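Side-chain contacts in peptidase M16 inactive domain family protein (Pseudomonas fluorescens, PDB 3GWB), which is of unproven activity but belongs to the M16 peptidase family, whose members are generally metal-dependent hydrolases: residues A[252-257]-A[328-333]; A[312-317]-A[332-337]; A[287-292]-A[324-329]. One frame throughout, in Å; residues are numbered along the deposited sequence.

Contact 1: residues A[252-257]-A[328-333]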
loop_
_atom_site.group_PDB
_atom_site.type_symbol
_atom_site.label_atom_id
_atom_site.label_comp_id
_atom_site.label_asym_id
_atom_site.label_seq_id
_atom_site.Cartn_x
_atom_site.Cartn_y
_atom_site.Cartn_z
ATOM N N LEU A 252 20.480 -10.481 -3.997
ATOM C CA LEU A 252 21.000 -11.714 -3.418
ATOM C C LEU A 252 19.973 -12.348 -2.485
ATOM O O LEU A 252 19.433 -11.686 -1.600
ATOM C CB LEU A 252 22.271 -11.424 -2.615
ATOM C CG LEU A 252 23.497 -10.845 -3.320
ATOM C CD1 LEU A 252 24.509 -10.407 -2.267
ATOM C CD2 LEU A 252 24.096 -11.886 -4.258
HETATM N N MSE A 253 19.718 -13.636 -2.675
HETATM C CA MSE A 253 18.770 -14.346 -1.830
HETATM C C MSE A 253 19.331 -15.709 -1.457
HETATM O O MSE A 253 19.787 -16.461 -2.318
HETATM C CB MSE A 253 17.438 -14.525 -2.557
HETATM C CG MSE A 253 16.795 -13.231 -3.005
HETATM SE SE MSE A 253 15.119 -13.539 -3.566
HETATM C CE MSE A 253 14.312 -13.831 -2.025
ATOM N N LEU A 254 19.311 -16.012 -0.165
ATOM C CA LEU A 254 19.798 -17.291 0.334
ATOM C C LEU A 254 18.653 -17.895 1.117
ATOM O O LEU A 254 17.902 -17.176 1.773
ATOM C CB LEU A 254 21.005 -17.107 1.257
ATOM C CG LEU A 254 22.239 -16.397 0.698
ATOM C CD1 LEU A 254 21.987 -14.898 0.646
ATOM C CD2 LEU A 254 23.439 -16.690 1.589
ATOM N N ALA A 255 18.514 -19.215 1.059
ATOM C CA ALA A 255 17.425 -19.857 1.766
ATOM C C ALA A 255 17.571 -21.362 1.871
ATOM O O ALA A 255 18.395 -21.977 1.195
ATOM C CB ALA A 255 16.097 -19.523 1.075
ATOM N N GLN A 256 16.747 -21.932 2.742
ATOM C CA GLN A 256 16.678 -23.362 2.977
ATOM C C GLN A 256 15.386 -23.554 3.737
ATOM O O GLN A 256 14.761 -22.572 4.148
ATOM C CB GLN A 256 17.870 -23.855 3.801
ATOM C CG GLN A 256 18.126 -23.122 5.102
ATOM C CD GLN A 256 19.341 -23.686 5.829
ATOM O OE1 GLN A 256 19.249 -24.705 6.525
ATOM N NE2 GLN A 256 20.487 -23.043 5.647
ATOM N N LEU A 257 14.968 -24.801 3.912
ATOM C CA LEU A 257 13.730 -25.066 4.619
ATOM C C LEU A 257 13.832 -24.657 6.077
ATOM O O LEU A 257 14.798 -24.991 6.760
ATOM C CB LEU A 257 13.369 -26.549 4.525
ATOM C CG LEU A 257 13.015 -27.062 3.128
ATOM C CD1 LEU A 257 12.626 -28.538 3.208
ATOM C CD2 LEU A 257 11.862 -26.243 2.565
ATOM N N LYS A 328 29.788 -13.729 -0.035
ATOM C CA LYS A 328 30.711 -14.511 0.779
ATOM C C LYS A 328 30.628 -14.023 2.213
ATOM O O LYS A 328 30.611 -14.823 3.146
ATOM C CB LYS A 328 32.150 -14.343 0.288
ATOM C CG LYS A 328 32.376 -14.709 -1.165
ATOM C CD LYS A 328 32.199 -16.194 -1.414
ATOM C CE LYS A 328 32.507 -16.546 -2.868
ATOM N NZ LYS A 328 33.878 -16.125 -3.266
ATOM N N LEU A 329 30.593 -12.702 2.377
ATOM C CA LEU A 329 30.515 -12.084 3.696
ATOM C C LEU A 329 29.264 -12.536 4.440
ATOM O O LEU A 329 29.343 -12.968 5.586
ATOM C CB LEU A 329 30.513 -10.550 3.573
ATOM C CG LEU A 329 30.225 -9.720 4.833
ATOM C CD1 LEU A 329 31.315 -9.955 5.871
ATOM C CD2 LEU A 329 30.137 -8.238 4.472
ATOM N N VAL A 330 28.111 -12.430 3.786
ATOM C CA VAL A 330 26.853 -12.832 4.408
ATOM C C VAL A 330 26.928 -14.289 4.845
ATOM O O VAL A 330 26.514 -14.636 5.951
ATOM C CB VAL A 330 25.666 -12.651 3.436
ATOM C CG1 VAL A 330 24.413 -13.296 4.005
ATOM C CG2 VAL A 330 25.415 -11.172 3.206
ATOM N N GLN A 331 27.450 -15.143 3.971
ATOM C CA GLN A 331 27.577 -16.560 4.298
ATOM C C GLN A 331 28.484 -16.760 5.515
ATOM O O GLN A 331 28.169 -17.555 6.396
ATOM C CB GLN A 331 28.131 -17.340 3.104
ATOM C CG GLN A 331 27.161 -17.447 1.940
ATOM C CD GLN A 331 27.726 -18.245 0.780
ATOM O OE1 GLN A 331 28.725 -17.855 0.173
ATOM N NE2 GLN A 331 27.087 -19.369 0.465
ATOM N N ASP A 332 29.600 -16.036 5.561
ATOM C CA ASP A 332 30.534 -16.146 6.681
ATOM C C ASP A 332 29.865 -15.655 7.955
ATOM O O ASP A 332 30.013 -16.264 9.011
ATOM C CB ASP A 332 31.802 -15.318 6.435
ATOM C CG ASP A 332 32.558 -15.756 5.196
ATOM O OD1 ASP A 332 32.775 -16.976 5.028
ATOM O OD2 ASP A 332 32.949 -14.875 4.396
ATOM N N VAL A 333 29.143 -14.544 7.857
ATOM C CA VAL A 333 28.442 -14.003 9.013
ATOM C C VAL A 333 27.419 -15.020 9.503
ATOM O O VAL A 333 27.228 -15.198 10.707
ATOM C CB VAL A 333 27.707 -12.698 8.661
ATOM C CG1 VAL A 333 26.785 -12.299 9.797
ATOM C CG2 VAL A 333 28.718 -11.595 8.383
#

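Contact 2: residues A[312-317]-A[332-337]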
loop_
_atom_site.group_PDB
_atom_site.type_symbol
_atom_site.label_atom_id
_atom_site.label_comp_id
_atom_site.label_asym_id
_atom_site.label_seq_id
_atom_site.Cartn_x
_atom_site.Cartn_y
_atom_site.Cartn_z
ATOM N N PHE A 312 13.337 -20.375 5.306
ATOM C CA PHE A 312 14.155 -19.473 6.095
ATOM C C PHE A 312 14.860 -18.768 4.949
ATOM O O PHE A 312 15.415 -19.427 4.059
ATOM C CB PHE A 312 15.194 -20.193 6.949
ATOM C CG PHE A 312 16.263 -19.267 7.469
ATOM C CD1 PHE A 312 15.996 -18.388 8.520
ATOM C CD2 PHE A 312 17.518 -19.223 6.862
ATOM C CE1 PHE A 312 16.959 -17.463 8.942
ATOM C CE2 PHE A 312 18.489 -18.303 7.274
ATOM C CZ PHE A 312 18.210 -17.425 8.323
HETATM N N MSE A 313 14.847 -17.441 4.964
HETATM C CA MSE A 313 15.438 -16.694 3.873
HETATM C C MSE A 313 16.168 -15.429 4.303
HETATM O O MSE A 313 15.787 -14.778 5.274
HETATM C CB MSE A 313 14.326 -16.338 2.884
HETATM C CG MSE A 313 14.774 -15.812 1.542
HETATM SE SE MSE A 313 13.330 -15.599 0.472
HETATM C CE MSE A 313 12.586 -17.241 0.588
ATOM N N ILE A 314 17.228 -15.105 3.571
ATOM C CA ILE A 314 18.021 -13.904 3.807
ATOM C C ILE A 314 18.049 -13.187 2.472
ATOM O O ILE A 314 18.300 -13.814 1.444
ATOM C CB ILE A 314 19.479 -14.223 4.168
ATOM C CG1 ILE A 314 19.543 -14.963 5.501
ATOM C CG2 ILE A 314 20.294 -12.928 4.207
ATOM C CD1 ILE A 314 20.933 -15.474 5.834
ATOM N N ASN A 315 17.790 -11.885 2.471
ATOM C CA ASN A 315 17.821 -11.148 1.213
ATOM C C ASN A 315 18.389 -9.744 1.347
ATOM O O ASN A 315 18.264 -9.101 2.389
ATOM C CB ASN A 315 16.424 -11.071 0.605
ATOM C CG ASN A 315 15.468 -10.286 1.458
ATOM O OD1 ASN A 315 15.007 -10.761 2.497
ATOM N ND2 ASN A 315 15.169 -9.066 1.034
ATOM N N LEU A 316 19.020 -9.281 0.276
ATOM C CA LEU A 316 19.610 -7.954 0.246
ATOM C C LEU A 316 19.929 -7.580 -1.190
ATOM O O LEU A 316 19.834 -8.408 -2.105
ATOM C CB LEU A 316 20.898 -7.906 1.081
ATOM C CG LEU A 316 22.131 -8.628 0.514
ATOM C CD1 LEU A 316 23.383 -8.168 1.242
ATOM C CD2 LEU A 316 21.959 -10.126 0.648
ATOM N N GLN A 317 20.313 -6.325 -1.378
ATOM C CA GLN A 317 20.671 -5.792 -2.687
ATOM C C GLN A 317 21.970 -5.009 -2.505
ATOM O O GLN A 317 22.146 -4.323 -1.505
ATOM C CB GLN A 317 19.553 -4.873 -3.192
ATOM C CG GLN A 317 19.798 -4.243 -4.549
ATOM C CD GLN A 317 18.568 -3.524 -5.086
ATOM O OE1 GLN A 317 17.534 -4.145 -5.335
ATOM N NE2 GLN A 317 18.675 -2.207 -5.265
ATOM N N ASP A 332 29.600 -16.036 5.561
ATOM C CA ASP A 332 30.534 -16.146 6.681
ATOM C C ASP A 332 29.865 -15.655 7.955
ATOM O O ASP A 332 30.013 -16.264 9.011
ATOM C CB ASP A 332 31.802 -15.318 6.435
ATOM C CG ASP A 332 32.558 -15.756 5.196
ATOM O OD1 ASP A 332 32.775 -16.976 5.028
ATOM O OD2 ASP A 332 32.949 -14.875 4.396
ATOM N N VAL A 333 29.143 -14.544 7.857
ATOM C CA VAL A 333 28.442 -14.003 9.013
ATOM C C VAL A 333 27.419 -15.020 9.503
ATOM O O VAL A 333 27.228 -15.198 10.707
ATOM C CB VAL A 333 27.707 -12.698 8.661
ATOM C CG1 VAL A 333 26.785 -12.299 9.797
ATOM C CG2 VAL A 333 28.718 -11.595 8.383
ATOM N N PHE A 334 26.753 -15.679 8.565
ATOM C CA PHE A 334 25.751 -16.678 8.911
ATOM C C PHE A 334 26.415 -17.877 9.584
ATOM O O PHE A 334 25.950 -18.359 10.618
ATOM C CB PHE A 334 25.019 -17.145 7.655
ATOM C CG PHE A 334 23.981 -18.189 7.915
ATOM C CD1 PHE A 334 22.887 -17.908 8.718
ATOM C CD2 PHE A 334 24.089 -19.455 7.345
ATOM C CE1 PHE A 334 21.909 -18.868 8.959
ATOM C CE2 PHE A 334 23.115 -20.426 7.578
ATOM C CZ PHE A 334 22.023 -20.129 8.386
ATOM N N ALA A 335 27.494 -18.366 8.979
ATOM C CA ALA A 335 28.214 -19.511 9.525
ATOM C C ALA A 335 28.693 -19.191 10.932
ATOM O O ALA A 335 28.518 -19.987 11.853
ATOM C CB ALA A 335 29.395 -19.856 8.636
ATOM N N GLU A 336 29.292 -18.012 11.080
ATOM C CA GLU A 336 29.814 -17.537 12.353
ATOM C C GLU A 336 28.712 -17.446 13.407
ATOM O O GLU A 336 28.935 -17.775 14.567
ATOM C CB GLU A 336 30.486 -16.172 12.146
ATOM C CG GLU A 336 30.747 -15.353 13.407
ATOM C CD GLU A 336 31.552 -16.095 14.456
ATOM O OE1 GLU A 336 32.566 -16.740 14.100
ATOM O OE2 GLU A 336 31.172 -16.016 15.646
ATOM N N TYR A 337 27.524 -17.011 13.002
ATOM C CA TYR A 337 26.407 -16.904 13.937
ATOM C C TYR A 337 25.952 -18.278 14.444
ATOM O O TYR A 337 25.728 -18.457 15.641
ATOM C CB TYR A 337 25.216 -16.199 13.283
ATOM C CG TYR A 337 24.093 -15.900 14.252
ATOM C CD1 TYR A 337 24.273 -14.991 15.293
ATOM C CD2 TYR A 337 22.854 -16.530 14.136
ATOM C CE1 TYR A 337 23.246 -14.714 16.198
ATOM C CE2 TYR A 337 21.813 -16.259 15.040
ATOM C CZ TYR A 337 22.020 -15.348 16.069
ATOM O OH TYR A 337 21.003 -15.066 16.973
#

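Contact 3: residues A[287-292]-A[324-329]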
loop_
_atom_site.group_PDB
_atom_site.type_symbol
_atom_site.label_atom_id
_atom_site.label_comp_id
_atom_site.label_asym_id
_atom_site.label_seq_id
_atom_site.Cartn_x
_atom_site.Cartn_y
_atom_site.Cartn_z
ATOM N N SER A 287 24.817 -4.891 10.854
ATOM C CA SER A 287 26.042 -4.363 11.442
ATOM C C SER A 287 27.263 -4.640 10.562
ATOM O O SER A 287 28.037 -3.734 10.257
ATOM C CB SER A 287 26.256 -4.971 12.826
ATOM O OG SER A 287 27.536 -4.637 13.329
ATOM N N GLU A 288 27.419 -5.890 10.141
ATOM C CA GLU A 288 28.551 -6.292 9.310
ATOM C C GLU A 288 28.510 -5.795 7.870
ATOM O O GLU A 288 29.506 -5.281 7.359
ATOM C CB GLU A 288 28.673 -7.818 9.291
ATOM C CG GLU A 288 28.876 -8.459 10.658
ATOM C CD GLU A 288 30.140 -7.980 11.349
ATOM O OE1 GLU A 288 31.210 -7.959 10.698
ATOM O OE2 GLU A 288 30.064 -7.634 12.548
ATOM N N VAL A 289 27.365 -5.945 7.211
ATOM C CA VAL A 289 27.247 -5.543 5.811
ATOM C C VAL A 289 26.995 -4.055 5.575
ATOM O O VAL A 289 27.590 -3.456 4.677
ATOM C CB VAL A 289 26.136 -6.345 5.093
ATOM C CG1 VAL A 289 26.175 -6.053 3.597
ATOM C CG2 VAL A 289 26.310 -7.837 5.354
ATOM N N ARG A 290 26.113 -3.461 6.369
ATOM C CA ARG A 290 25.803 -2.044 6.220
ATOM C C ARG A 290 26.687 -1.147 7.080
ATOM O O ARG A 290 27.420 -0.309 6.569
ATOM C CB ARG A 290 24.335 -1.777 6.568
ATOM C CG ARG A 290 23.983 -0.296 6.598
ATOM C CD ARG A 290 22.549 -0.047 7.028
ATOM N NE ARG A 290 22.269 1.383 7.120
ATOM C CZ ARG A 290 22.771 2.187 8.054
ATOM N NH1 ARG A 290 23.580 1.706 8.992
ATOM N NH2 ARG A 290 22.475 3.479 8.045
ATOM N N GLU A 291 26.614 -1.337 8.390
ATOM C CA GLU A 291 27.368 -0.531 9.348
ATOM C C GLU A 291 28.882 -0.459 9.142
ATOM O O GLU A 291 29.440 0.626 8.953
ATOM C CB GLU A 291 27.077 -1.029 10.766
ATOM C CG GLU A 291 27.784 -0.250 11.851
ATOM C CD GLU A 291 27.484 1.226 11.765
ATOM O OE1 GLU A 291 26.283 1.583 11.792
ATOM O OE2 GLU A 291 28.444 2.023 11.669
ATOM N N LYS A 292 29.546 -1.608 9.194
ATOM C CA LYS A 292 30.997 -1.667 9.035
ATOM C C LYS A 292 31.506 -1.576 7.594
ATOM O O LYS A 292 32.536 -0.954 7.335
ATOM C CB LYS A 292 31.537 -2.958 9.663
ATOM C CG LYS A 292 31.258 -3.119 11.154
ATOM C CD LYS A 292 31.836 -4.433 11.680
ATOM C CE LYS A 292 31.583 -4.605 13.172
ATOM N NZ LYS A 292 32.095 -5.914 13.680
ATOM N N GLU A 324 29.738 -10.392 -5.526
ATOM C CA GLU A 324 30.548 -11.581 -5.317
ATOM C C GLU A 324 31.136 -11.610 -3.898
ATOM O O GLU A 324 31.078 -12.630 -3.205
ATOM C CB GLU A 324 31.661 -11.616 -6.369
ATOM C CG GLU A 324 31.187 -11.185 -7.773
ATOM C CD GLU A 324 31.325 -9.672 -8.040
ATOM O OE1 GLU A 324 31.103 -8.864 -7.119
ATOM O OE2 GLU A 324 31.646 -9.290 -9.186
ATOM N N GLY A 325 31.686 -10.481 -3.463
ATOM C CA GLY A 325 32.272 -10.415 -2.139
ATOM C C GLY A 325 31.244 -10.321 -1.024
ATOM O O GLY A 325 31.431 -10.886 0.053
ATOM N N THR A 326 30.154 -9.608 -1.281
ATOM C CA THR A 326 29.108 -9.441 -0.284
ATOM C C THR A 326 28.432 -10.770 0.045
ATOM O O THR A 326 28.090 -11.026 1.200
ATOM C CB THR A 326 28.050 -8.425 -0.760
ATOM O OG1 THR A 326 28.699 -7.190 -1.091
ATOM C CG2 THR A 326 27.030 -8.156 0.341
ATOM N N LEU A 327 28.244 -11.612 -0.964
ATOM C CA LEU A 327 27.615 -12.911 -0.759
ATOM C C LEU A 327 28.470 -13.791 0.149
ATOM O O LEU A 327 27.946 -14.521 0.988
ATOM C CB LEU A 327 27.391 -13.620 -2.099
ATOM C CG LEU A 327 26.814 -15.041 -2.018
ATOM C CD1 LEU A 327 25.429 -15.009 -1.394
ATOM C CD2 LEU A 327 26.750 -15.653 -3.411
ATOM N N LYS A 328 29.788 -13.729 -0.035
ATOM C CA LYS A 328 30.711 -14.511 0.779
ATOM C C LYS A 328 30.628 -14.023 2.213
ATOM O O LYS A 328 30.611 -14.823 3.146
ATOM C CB LYS A 328 32.150 -14.343 0.288
ATOM C CG LYS A 328 32.376 -14.709 -1.165
ATOM C CD LYS A 328 32.199 -16.194 -1.414
ATOM C CE LYS A 328 32.507 -16.546 -2.868
ATOM N NZ LYS A 328 33.878 -16.125 -3.266
ATOM N N LEU A 329 30.593 -12.702 2.377
ATOM C CA LEU A 329 30.515 -12.084 3.696
ATOM C C LEU A 329 29.264 -12.536 4.440
ATOM O O LEU A 329 29.343 -12.968 5.586
ATOM C CB LEU A 329 30.513 -10.550 3.573
ATOM C CG LEU A 329 30.225 -9.720 4.833
ATOM C CD1 LEU A 329 31.315 -9.955 5.871
ATOM C CD2 LEU A 329 30.137 -8.238 4.472
#

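Contact 1: residues A[252-257]-A[328-333]
Leu254 reaches from its strand across to the helix with a single methyl, CD2, and that methyl lies beside two neighbouring side chains of one helical turn. Its closer partner is Gln331, whose CG lies 3.8 Å from Leu254 CD2. The two side chains run at a slant to one another, and it is the aliphatic CG of the glutamine that does the touching. The bond from CA to CB of Gln331 does not aim at the strand; chi1 of -69°, with CG anti to the carbonyl carbon, brings CG within reach of the leucine methyl. A residue with an aliphatic stem and a polar end suits this partly exposed border. Val330 offers CG1 to Leu254 CD2 at 4.3 Å, a looser apolar touch. Both segments belong to an alpha/beta layer in the region assigned to the peptidase M16 inactive domain, where helix 323-340 packs on a mixed sheet and strand 249-257 lies between strands 311-319 and 414-419. Leucine suits its place because branching at CG carries CD2 far enough from the strand to meet the helix, while the backbone hydrogen-bonds to Ile314 of the adjoining strand. Val330, short and beta-branched, also touches the side chain of Ile314.

Contact 2: residues A[312-317]-A[332-337]
The aromatic part of this interface is the pair Phe312 and Phe334, one ring from the strand and one from the helix. The planes differ by only 24°, yet the rings are offset, their centroids 5.8 Å apart, and little of one lies over the other; this is not a full stack. Phe312 CE2 comes to 3.9 Å from Phe334 CE1, and Phe312 CZ lies 4.0 Å from that same CE1. Phe334 gets there because its CG stands anti to the backbone N, chi1 179°, carrying the ring out from the helix to the sheet. Strand 311-319 and helix 323-340 are consecutive elements of the chain, a beta-alpha unit in which the helix folds back over the strand that precedes it, within the M16 inactive domain region. Phenylalanine suits both places, because the CA atoms of Phe312 and Phe334 are 12.3 Å apart and long side chains are needed to meet across that distance. The aliphatic part is one contact, Ile314 CD1 against Phe334 CD1 at 4.2 Å, the longer arm of the isoleucine supplying the reach. Further apolar cover comes from Phe303, whose ring meets that of Phe312 at about 55°, from Leu276 of helix 266-277, also against Phe312, and from Met413, which touches both Phe312 and Ile314.

Contact 3: residues A[287-292]-A[324-329]
Val289 meets Thr326 and Leu329 where two helices of the M16 inactive domain region pack, helix 284-292 against helix 323-340. The axes of segments 287-292 and 324-329 come within 10.9 Å and run at 131° to each other, closer to antiparallel than to parallel. From CB of Val289 the side chain splits at once, and each methyl has its own neighbour. CG1, anti to the backbone N at chi1 -172°, lies 4.0 Å from Thr326 CG2, and the two side chains meet roughly at right angles. CG2 turns to Leu329, whose CD2 is 3.9 Å away, the valine and leucine passing one another as they point opposite ways. Leu329 CD2 also comes to 4.2 Å from Val289 CA, so it rests against the main chain as well as the branch. Valine suits the place because both methyls leave CB directly and so serve two neighbours at once. Threonine suits the opposing position in a different way: its methyl faces the valine, while OG1 is hydrogen-bonded to Met322 O one turn back in the chain. Within helix 284-292, Lys292 NZ forms a hydrogen-bonded salt bridge of 2.9 Å with Glu288 OE2, which it approaches on the syn side, 18° out of the carboxylate plane.

All three contacts use helix 323-340 and overlap along it, contact 3 nearest its start and contact 2 furthest on. Contacts 1 and 2 pack it against neighbouring strands of one sheet, and their centres are about 4 Å apart; the strands themselves are joined by backbone hydrogen bonds, such as Leu254 O to Ile314 N at 2.8 Å. Contact 3, its centre about 10 Å from that of contact 1 and about 9 Å from that of contact 2, adds helix 284-292. The packing is continuous between them: Val330 CG2 of contact 1 lies 4.1 Å from Val289 CG2, and Leu316 CD1, on the strand of contact 2, lies 3.8 Å from Thr326 CG2. Leu254 CD2 is also 4.0 Å from Leu327 CD1.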